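Local coordinates for protein RNA-dependent RNA polymerase (Qualyub virus, PDB 6DX1) that carries a viral OTU cysteine protease domain with deubiquitinase activity, probably removing ubiquitin from conjugated proteins, at residues A[16-20]-A[128-133]; A[38-43]-A[97-103]; A[64-69]-A[88-93]. All coordinates share one frame; numbering follows the deposited sequence.

Contact 1. Residues A[16-20]-A[128-133]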
loop_
_atom_site.group_PDB
_atom_site.type_symbol
_atom_site.label_atom_id
_atom_site.label_comp_id
_atom_site.label_asym_id
_atom_site.label_seq_id
_atom_site.Cartn_x
_atom_site.Cartn_y
_atom_site.Cartn_z
ATOM N N ASN A 16 6.698 -9.310 7.127
ATOM C CA ASN A 16 5.471 -9.771 6.484
ATOM C C ASN A 16 5.385 -9.381 5.010
ATOM O O ASN A 16 4.310 -9.499 4.415
ATOM C CB ASN A 16 4.228 -9.284 7.258
ATOM C CG ASN A 16 3.879 -7.814 7.004
ATOM O OD1 ASN A 16 4.730 -6.999 6.655
ATOM N ND2 ASN A 16 2.600 -7.477 7.206
ATOM N N CYS A 17 6.501 -8.991 4.398
ATOM C CA CYS A 17 6.533 -8.529 3.012
ATOM C C CYS A 17 7.060 -9.629 2.099
ATOM O O CYS A 17 8.074 -10.263 2.408
ATOM C CB CYS A 17 7.411 -7.281 2.887
ATOM S SG CYS A 17 7.576 -6.668 1.204
ATOM N N SER A 18 6.364 -9.861 0.991
ATOM C CA SER A 18 6.812 -10.788 -0.047
ATOM C C SER A 18 6.599 -10.149 -1.420
ATOM O O SER A 18 5.909 -9.131 -1.551
ATOM C CB SER A 18 6.083 -12.138 0.060
ATOM O OG SER A 18 4.659 -11.972 0.024
ATOM N N GLN A 19 7.192 -10.750 -2.456
ATOM C CA GLN A 19 7.140 -10.155 -3.795
ATOM C C GLN A 19 7.071 -11.246 -4.856
ATOM O O GLN A 19 7.460 -12.390 -4.618
ATOM C CB GLN A 19 8.353 -9.252 -4.057
ATOM C CG GLN A 19 9.662 -10.016 -4.200
ATOM C CD GLN A 19 10.865 -9.093 -4.307
ATOM O OE1 GLN A 19 10.720 -7.874 -4.342
ATOM N NE2 GLN A 19 12.057 -9.676 -4.352
ATOM N N ALA A 20 6.599 -10.876 -6.048
ATOM C CA ALA A 20 6.422 -11.873 -7.100
ATOM C C ALA A 20 6.404 -11.212 -8.468
ATOM O O ALA A 20 5.991 -10.057 -8.603
ATOM C CB ALA A 20 5.118 -12.650 -6.893
ATOM N N GLN A 128 4.402 -7.227 -11.845
ATOM C CA GLN A 128 4.982 -7.592 -10.553
ATOM C C GLN A 128 4.013 -7.224 -9.440
ATOM O O GLN A 128 3.174 -6.330 -9.591
ATOM C CB GLN A 128 6.306 -6.865 -10.273
ATOM C CG GLN A 128 7.410 -7.062 -11.263
ATOM C CD GLN A 128 8.680 -6.351 -10.827
ATOM O OE1 GLN A 128 8.851 -6.020 -9.643
ATOM N NE2 GLN A 128 9.576 -6.114 -11.772
ATOM N N GLY A 129 4.175 -7.892 -8.306
ATOM C CA GLY A 129 3.459 -7.530 -7.099
ATOM C C GLY A 129 4.394 -7.531 -5.905
ATOM O O GLY A 129 5.369 -8.280 -5.853
ATOM N N ILE A 130 4.104 -6.647 -4.956
ATOM C CA ILE A 130 4.740 -6.700 -3.645
ATOM C C ILE A 130 3.623 -6.615 -2.619
ATOM O O ILE A 130 2.656 -5.867 -2.800
ATOM C CB ILE A 130 5.803 -5.594 -3.453
ATOM C CG1 ILE A 130 6.453 -5.697 -2.076
ATOM C CG2 ILE A 130 5.226 -4.230 -3.662
ATOM C CD1 ILE A 130 7.900 -5.202 -2.075
ATOM N N ARG A 131 3.723 -7.423 -1.573
ATOM C CA ARG A 131 2.579 -7.697 -0.718
ATOM C C ARG A 131 2.999 -7.623 0.739
ATOM O O ARG A 131 4.084 -8.090 1.096
ATOM C CB ARG A 131 2.021 -9.088 -1.061
ATOM C CG ARG A 131 1.079 -9.722 -0.074
ATOM C CD ARG A 131 0.717 -11.127 -0.594
ATOM N NE ARG A 131 1.745 -12.134 -0.311
ATOM C CZ ARG A 131 1.460 -13.393 -0.003
ATOM N NH1 ARG A 131 0.189 -13.782 0.042
ATOM N NH2 ARG A 131 2.429 -14.264 0.264
ATOM N N TRP A 132 2.144 -7.027 1.576
ATOM C CA TRP A 132 2.300 -7.060 3.032
ATOM C C TRP A 132 1.114 -7.824 3.600
ATOM O O TRP A 132 -0.032 -7.389 3.442
ATOM C CB TRP A 132 2.371 -5.646 3.633
ATOM C CG TRP A 132 3.620 -4.936 3.261
ATOM C CD1 TRP A 132 4.739 -4.805 4.027
ATOM C CD2 TRP A 132 3.904 -4.277 2.017
ATOM N NE1 TRP A 132 5.699 -4.105 3.346
ATOM C CE2 TRP A 132 5.217 -3.768 2.109
ATOM C CE3 TRP A 132 3.170 -4.058 0.841
ATOM C CZ2 TRP A 132 5.819 -3.059 1.074
ATOM C CZ3 TRP A 132 3.770 -3.352 -0.195
ATOM C CH2 TRP A 132 5.086 -2.866 -0.071
ATOM N N GLY A 133 1.385 -8.953 4.247
ATOM C CA GLY A 133 0.355 -9.868 4.706
ATOM C C GLY A 133 0.283 -11.120 3.844
ATOM O O GLY A 133 0.939 -11.246 2.811
HETATM O O HOH W 1 3.611 -11.275 2.414
#

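Contact 2. Residues A[38-43]-A[97-103]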
loop_
_atom_site.group_PDB
_atom_site.type_symbol
_atom_site.label_atom_id
_atom_site.label_comp_id
_atom_site.label_asym_id
_atom_site.label_seq_id
_atom_site.Cartn_x
_atom_site.Cartn_y
_atom_site.Cartn_z
ATOM N N ASP A 38 -0.890 13.966 -6.746
ATOM C CA ASP A 38 0.021 14.712 -5.897
ATOM C C ASP A 38 0.792 13.723 -5.026
ATOM O O ASP A 38 0.686 12.502 -5.190
ATOM C CB ASP A 38 -0.723 15.806 -5.104
ATOM C CG ASP A 38 -1.640 15.268 -3.996
ATOM O OD1 ASP A 38 -1.650 14.054 -3.718
ATOM O OD2 ASP A 38 -2.367 16.100 -3.390
ATOM N N GLY A 39 1.600 14.252 -4.116
ATOM C CA GLY A 39 2.416 13.380 -3.298
ATOM C C GLY A 39 1.667 12.601 -2.241
ATOM O O GLY A 39 2.283 11.814 -1.520
ATOM N N ASN A 40 0.360 12.804 -2.117
ATOM C CA ASN A 40 -0.442 12.095 -1.134
ATOM C C ASN A 40 -1.166 10.903 -1.734
ATOM O O ASN A 40 -2.016 10.309 -1.064
ATOM C CB ASN A 40 -1.446 13.055 -0.491
ATOM C CG ASN A 40 -0.761 14.109 0.355
ATOM O OD1 ASN A 40 -0.020 13.775 1.271
ATOM N ND2 ASN A 40 -0.988 15.378 0.038
ATOM N N CYS A 41 -0.833 10.527 -2.971
ATOM C CA CYS A 41 -1.637 9.549 -3.704
ATOM C C CYS A 41 -1.754 8.203 -2.975
ATOM O O CYS A 41 -2.806 7.557 -3.053
ATOM C CB CYS A 41 -1.057 9.349 -5.106
ATOM S SG CYS A 41 0.680 8.869 -5.105
ATOM N N PHE A 42 -0.691 7.743 -2.296
ATOM C CA PHE A 42 -0.806 6.490 -1.540
ATOM C C PHE A 42 -1.938 6.576 -0.516
ATOM O O PHE A 42 -2.821 5.707 -0.455
ATOM C CB PHE A 42 0.515 6.150 -0.828
ATOM C CG PHE A 42 0.375 5.009 0.150
ATOM C CD1 PHE A 42 0.542 3.699 -0.272
ATOM C CD2 PHE A 42 0.012 5.242 1.463
ATOM C CE1 PHE A 42 0.372 2.639 0.609
ATOM C CE2 PHE A 42 -0.181 4.186 2.347
ATOM C CZ PHE A 42 0.006 2.879 1.921
ATOM N N PHE A 43 -1.935 7.643 0.282
ATOM C CA PHE A 43 -2.962 7.829 1.300
ATOM C C PHE A 43 -4.332 8.075 0.683
ATOM O O PHE A 43 -5.357 7.713 1.284
ATOM C CB PHE A 43 -2.556 8.995 2.203
ATOM C CG PHE A 43 -1.254 8.763 2.921
ATOM C CD1 PHE A 43 -1.188 7.845 3.965
ATOM C CD2 PHE A 43 -0.101 9.446 2.547
ATOM C CE1 PHE A 43 0.004 7.623 4.636
ATOM C CE2 PHE A 43 1.100 9.229 3.211
ATOM C CZ PHE A 43 1.155 8.314 4.259
ATOM N N TYR A 97 6.210 14.762 1.924
ATOM C CA TYR A 97 6.310 13.349 2.272
ATOM C C TYR A 97 5.455 12.514 1.319
ATOM O O TYR A 97 4.321 12.881 1.008
ATOM C CB TYR A 97 5.860 13.128 3.720
ATOM C CG TYR A 97 6.067 11.715 4.209
ATOM C CD1 TYR A 97 7.322 11.286 4.614
ATOM C CD2 TYR A 97 5.008 10.809 4.265
ATOM C CE1 TYR A 97 7.529 9.997 5.062
ATOM C CE2 TYR A 97 5.211 9.510 4.707
ATOM C CZ TYR A 97 6.467 9.113 5.100
ATOM O OH TYR A 97 6.680 7.827 5.545
ATOM N N TRP A 98 6.009 11.392 0.852
ATOM C CA TRP A 98 5.319 10.464 -0.045
ATOM C C TRP A 98 5.107 9.136 0.665
ATOM O O TRP A 98 6.065 8.554 1.186
ATOM C CB TRP A 98 6.120 10.212 -1.327
ATOM C CG TRP A 98 6.107 11.332 -2.299
ATOM C CD1 TRP A 98 6.673 12.568 -2.129
ATOM C CD2 TRP A 98 5.522 11.334 -3.614
ATOM N NE1 TRP A 98 6.465 13.342 -3.249
ATOM C CE2 TRP A 98 5.762 12.612 -4.172
ATOM C CE3 TRP A 98 4.812 10.388 -4.370
ATOM C CZ2 TRP A 98 5.323 12.962 -5.443
ATOM C CZ3 TRP A 98 4.373 10.745 -5.641
ATOM C CH2 TRP A 98 4.632 12.024 -6.162
ATOM N N GLY A 99 3.862 8.651 0.672
ATOM C CA GLY A 99 3.578 7.369 1.286
ATOM C C GLY A 99 4.014 6.199 0.423
ATOM O O GLY A 99 4.244 6.314 -0.781
ATOM N N GLY A 100 4.141 5.038 1.057
ATOM C CA GLY A 100 4.557 3.857 0.329
ATOM C C GLY A 100 4.743 2.639 1.207
ATOM O O GLY A 100 3.889 2.353 2.050
ATOM N N SER A 101 5.865 1.931 1.020
ATOM C CA SER A 101 6.109 0.660 1.701
ATOM C C SER A 101 6.072 0.795 3.217
ATOM O O SER A 101 5.634 -0.129 3.916
ATOM C CB SER A 101 7.459 0.092 1.261
ATOM O OG SER A 101 7.456 -0.114 -0.143
ATOM N N VAL A 102 6.562 1.917 3.755
ATOM C CA VAL A 102 6.505 2.116 5.203
ATOM C C VAL A 102 5.063 2.023 5.701
ATOM O O VAL A 102 4.756 1.308 6.664
ATOM C CB VAL A 102 7.153 3.463 5.581
ATOM C CG1 VAL A 102 6.861 3.821 7.023
ATOM C CG2 VAL A 102 8.660 3.397 5.347
ATOM N N GLU A 103 4.154 2.736 5.041
ATOM C CA GLU A 103 2.765 2.755 5.467
ATOM C C GLU A 103 2.017 1.484 5.080
ATOM O O GLU A 103 1.042 1.117 5.748
ATOM C CB GLU A 103 2.084 3.983 4.876
ATOM C CG GLU A 103 2.514 5.282 5.556
ATOM C CD GLU A 103 3.877 5.803 5.097
ATOM O OE1 GLU A 103 4.325 5.502 3.969
ATOM O OE2 GLU A 103 4.509 6.540 5.881
HETATM O O HOH W 2 1.816 9.031 -1.393
HETATM O O HOH W 3 2.043 12.008 1.951
#

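Contact 3. Residues A[64-69]-A[88-93]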
loop_
_atom_site.group_PDB
_atom_site.type_symbol
_atom_site.label_atom_id
_atom_site.label_comp_id
_atom_site.label_asym_id
_atom_site.label_seq_id
_atom_site.Cartn_x
_atom_site.Cartn_y
_atom_site.Cartn_z
ATOM N N CYS A 64 -1.769 6.089 10.705
ATOM C CA CYS A 64 -0.428 5.507 10.624
ATOM C C CYS A 64 0.470 6.027 11.742
ATOM O O CYS A 64 1.191 5.253 12.380
ATOM C CB CYS A 64 0.200 5.811 9.263
ATOM S SG CYS A 64 -0.521 4.850 7.906
ATOM N N ARG A 65 0.450 7.341 11.980
ATOM C CA ARG A 65 1.260 7.900 13.056
ATOM C C ARG A 65 0.839 7.336 14.401
ATOM O O ARG A 65 1.689 7.024 15.247
ATOM C CB ARG A 65 1.142 9.425 13.057
ATOM C CG ARG A 65 1.944 10.097 11.972
ATOM C CD ARG A 65 1.892 11.617 12.109
ATOM N NE ARG A 65 0.623 12.183 11.666
ATOM C CZ ARG A 65 0.399 12.648 10.438
ATOM N NH1 ARG A 65 1.364 12.617 9.526
ATOM N NH2 ARG A 65 -0.787 13.151 10.120
ATOM N N GLU A 66 -0.470 7.180 14.612
ATOM C CA GLU A 66 -0.955 6.691 15.899
ATOM C C GLU A 66 -0.554 5.242 16.134
ATOM O O GLU A 66 -0.172 4.876 17.251
ATOM C CB GLU A 66 -2.469 6.849 15.990
ATOM C CG GLU A 66 -2.875 8.275 16.325
ATOM C CD GLU A 66 -4.288 8.600 15.914
ATOM O OE1 GLU A 66 -4.656 9.797 15.955
ATOM O OE2 GLU A 66 -5.043 7.664 15.559
ATOM N N PHE A 67 -0.641 4.395 15.100
ATOM C CA PHE A 67 -0.220 3.006 15.266
ATOM C C PHE A 67 1.286 2.909 15.481
ATOM O O PHE A 67 1.758 2.032 16.217
ATOM C CB PHE A 67 -0.644 2.173 14.056
ATOM C CG PHE A 67 -0.541 0.686 14.273
ATOM C CD1 PHE A 67 -1.465 0.024 15.067
ATOM C CD2 PHE A 67 0.470 -0.049 13.667
ATOM C CE1 PHE A 67 -1.386 -1.357 15.259
ATOM C CE2 PHE A 67 0.553 -1.427 13.855
ATOM C CZ PHE A 67 -0.376 -2.076 14.652
ATOM N N ALA A 68 2.061 3.786 14.843
ATOM C CA ALA A 68 3.495 3.799 15.104
ATOM C C ALA A 68 3.773 4.072 16.578
ATOM O O ALA A 68 4.695 3.489 17.164
ATOM C CB ALA A 68 4.187 4.838 14.223
ATOM N N GLU A 69 2.976 4.948 17.196
ATOM C CA GLU A 69 3.177 5.273 18.608
ATOM C C GLU A 69 2.731 4.137 19.523
ATOM O O GLU A 69 3.437 3.792 20.479
ATOM C CB GLU A 69 2.437 6.563 18.955
ATOM C CG GLU A 69 3.073 7.781 18.376
ATOM C CD GLU A 69 2.084 8.879 18.131
ATOM O OE1 GLU A 69 2.317 9.620 17.159
ATOM O OE2 GLU A 69 1.079 9.002 18.885
ATOM N N TYR A 88 9.139 9.378 13.132
ATOM C CA TYR A 88 8.214 9.088 12.036
ATOM C C TYR A 88 7.130 10.156 11.927
ATOM O O TYR A 88 6.802 10.608 10.823
ATOM C CB TYR A 88 7.579 7.705 12.214
ATOM C CG TYR A 88 6.503 7.449 11.187
ATOM C CD1 TYR A 88 6.836 7.283 9.856
ATOM C CD2 TYR A 88 5.156 7.430 11.542
ATOM C CE1 TYR A 88 5.865 7.083 8.895
ATOM C CE2 TYR A 88 4.167 7.227 10.586
ATOM C CZ TYR A 88 4.540 7.061 9.260
ATOM O OH TYR A 88 3.589 6.864 8.283
ATOM N N ALA A 89 6.553 10.563 13.062
ATOM C CA ALA A 89 5.503 11.580 13.034
ATOM C C ALA A 89 6.027 12.887 12.459
ATOM O O ALA A 89 5.338 13.550 11.672
ATOM C CB ALA A 89 4.946 11.801 14.441
ATOM N N ARG A 90 7.252 13.262 12.839
ATOM C CA ARG A 90 7.856 14.496 12.353
ATOM C C ARG A 90 8.009 14.478 10.840
ATOM O O ARG A 90 7.640 15.442 10.161
ATOM C CB ARG A 90 9.210 14.703 13.050
ATOM C CG ARG A 90 10.170 15.705 12.425
ATOM C CD ARG A 90 11.411 15.881 13.312
ATOM N NE ARG A 90 11.160 15.441 14.694
ATOM C CZ ARG A 90 11.835 14.460 15.300
ATOM N NH1 ARG A 90 12.801 13.857 14.632
ATOM N NH2 ARG A 90 11.549 14.061 16.546
ATOM N N GLU A 91 8.528 13.380 10.291
ATOM C CA GLU A 91 8.772 13.320 8.855
ATOM C C GLU A 91 7.478 13.163 8.065
ATOM O O GLU A 91 7.329 13.756 6.990
ATOM C CB GLU A 91 9.736 12.177 8.537
ATOM C CG GLU A 91 11.143 12.424 9.059
ATOM C CD GLU A 91 11.799 13.607 8.381
ATOM O OE1 GLU A 91 11.756 13.675 7.136
ATOM O OE2 GLU A 91 12.343 14.477 9.093
ATOM N N SER A 92 6.531 12.363 8.563
ATOM C CA SER A 92 5.324 12.126 7.785
ATOM C C SER A 92 4.411 13.343 7.741
ATOM O O SER A 92 3.556 13.427 6.854
ATOM C CB SER A 92 4.557 10.917 8.333
ATOM O OG SER A 92 4.120 11.140 9.658
ATOM N N LYS A 93 4.567 14.285 8.678
ATOM C CA LYS A 93 3.804 15.526 8.628
ATOM C C LYS A 93 4.406 16.544 7.673
ATOM O O LYS A 93 3.767 17.566 7.398
ATOM C CB LYS A 93 3.708 16.147 10.025
ATOM C CG LYS A 93 2.768 15.436 10.971
ATOM C CD LYS A 93 2.953 15.956 12.388
ATOM C CE LYS A 93 1.929 15.379 13.344
ATOM N NZ LYS A 93 2.350 15.596 14.762
#

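Contact 1. Residues A[16-20]-A[128-133]
With SG opposite its backbone N (chi1 178°), Cys17 turns its sulfur over the indole of Trp132, whereas Ser18, its OG staggered between backbone N and carbonyl carbon (chi1 55°), faces Arg131 on the other side of the sheet. Cys17 SG lies 4.1 Å from the centroid of the Trp132 five-membered ring, a sulfur-aromatic contact displaced toward the rim. CB of Cys17 covers the same face in a CH-pi contact, and SG also packs on Ile130 CG1 at 3.6 Å. Asn16 OD1 sits at the indole edge, 3.4 Å from Trp132 CD1, while its ND2 is bonded to Ser108 OG. Arg131, bent at chi3, holds a single oxygen side-on: NE donates to Ser18 OG at 2.9 Å and NH2 to the same atom at 3.2 Å, both nearly in the guanidinium plane. A water joins Ser18 OG to Asn16 O and Gly133 O. Backbone bonds pair Ser18 with Arg131 and Ala20 with Gly129, and Gly133 N reaches Asn16 O at 3.0 Å. This is antiparallel pairing of strands 17-25 and 125-132 in the mixed OTU sheet, whose Trp132 face packs on helix 101-111.

Contact 2. Residues A[38-43]-A[97-103]
The indole of Trp98 lies flat over Gly39, with Gly39 CA centred above its six-membered ring, 3.5 Å from the centroid and 11° off the normal. Cys41 SG approaches the same ring obliquely, 4.2 Å from Trp98 CZ3. Phe42 points toward the other segment with CG opposite its backbone N (chi1 170°), and its ring lies against Gly99 and Gly100, with Gly100 O over one face. Asp38 to Cys41 form a type I turn that includes an Asx turn; their Asp-Gly-Asn-Cys sequence matches the nucleophile motif of OTU proteases, consistent with Cys41 as the catalytic cysteine, and Cys41 touches His150. Glu103 bends at chi2 and wedges against both phenylalanines: its CB is 3.4 Å from Phe42 CE2 and its CG 3.6 Å from Phe43 CE1, with the carboxylate steeply inclined to both rings. That carboxylate is fixed by Gly100 N, 3.0 Å from Glu103 OE1, and by Tyr97 OH, which uses the syn lone pair of OE2. Phe43 and Tyr97 meet edge against edge, Phe43 CZ to Tyr97 CE2 4.3 Å. Two waters bridge the segments: one donates to Gly39 O and accepts from Phe42 N and Gly99 N, the other links Asn40 OD1 and Tyr97 O.

Contact 3. Residues A[64-69]-A[88-93]
Arg65 and Ala89 have the nearest CA atoms across two antiparallel helices in the helical part of the OTU domain (segment axes 10.0 Å apart at closest, 166° between directions). The tight side is built round Tyr88. Its ring presents an edge to Arg65 CA, 3.9 Å from Tyr88 CE2, while Ala68 CB comes obliquely to CD2. The phenol oxygen reaches past these to Cys64 CB at 3.7 Å and is bonded to Glu103 OE2. Beside the ring, the aliphatic part of Arg65 lies between the helices, CD 3.7 Å from Ala89 CA. A bend at chi3 (-76°) then turns the guanidinium alongside Ser92, where NH1 donates almost straight to OG at 3.1 Å; NH2 is bonded to Asn62 OD1. The Ser92 hydroxyl is oriented in turn by its own bond to Tyr88 O, which also accepts from Ser92 N. Toward solvent the contact slackens. The exposed Glu69 only skirts Ala89, and its OE1 remains 6.4 Å from Lys93 NZ, so any attraction between them is probably weak. The extended Lys93 chain runs at an oblique angle to the Arg65 side chain and leaves NZ 4.9 Å from Arg65 NE, near but not in contact. Lys93 CG lies over one guanidinium face, 3.5 Å from Arg65 NH1.

In the fold
From the N terminus the chain first passes through 16-20, which pairs with 128-133 to close contact 1, the longest of the three loops, with 107 residues between its segments. Within it, 38-43 enters helix 41-51 and meets 97-103 in contact 2; inside that loop again, 64-69 pairs with 88-93 in contact 3. The contacts are therefore nested and none cross. Contact 1 belongs to the sheet, contact 3 to the helices, and contact 2 lies between, linked to both. Trp132 packs on Ser101 at the start of helix 101-111, and on the side of contact 3, Tyr97 lies against Tyr88 and Ser92. Contacts 1 and 3 do not touch, their centres lying about 23 Å apart.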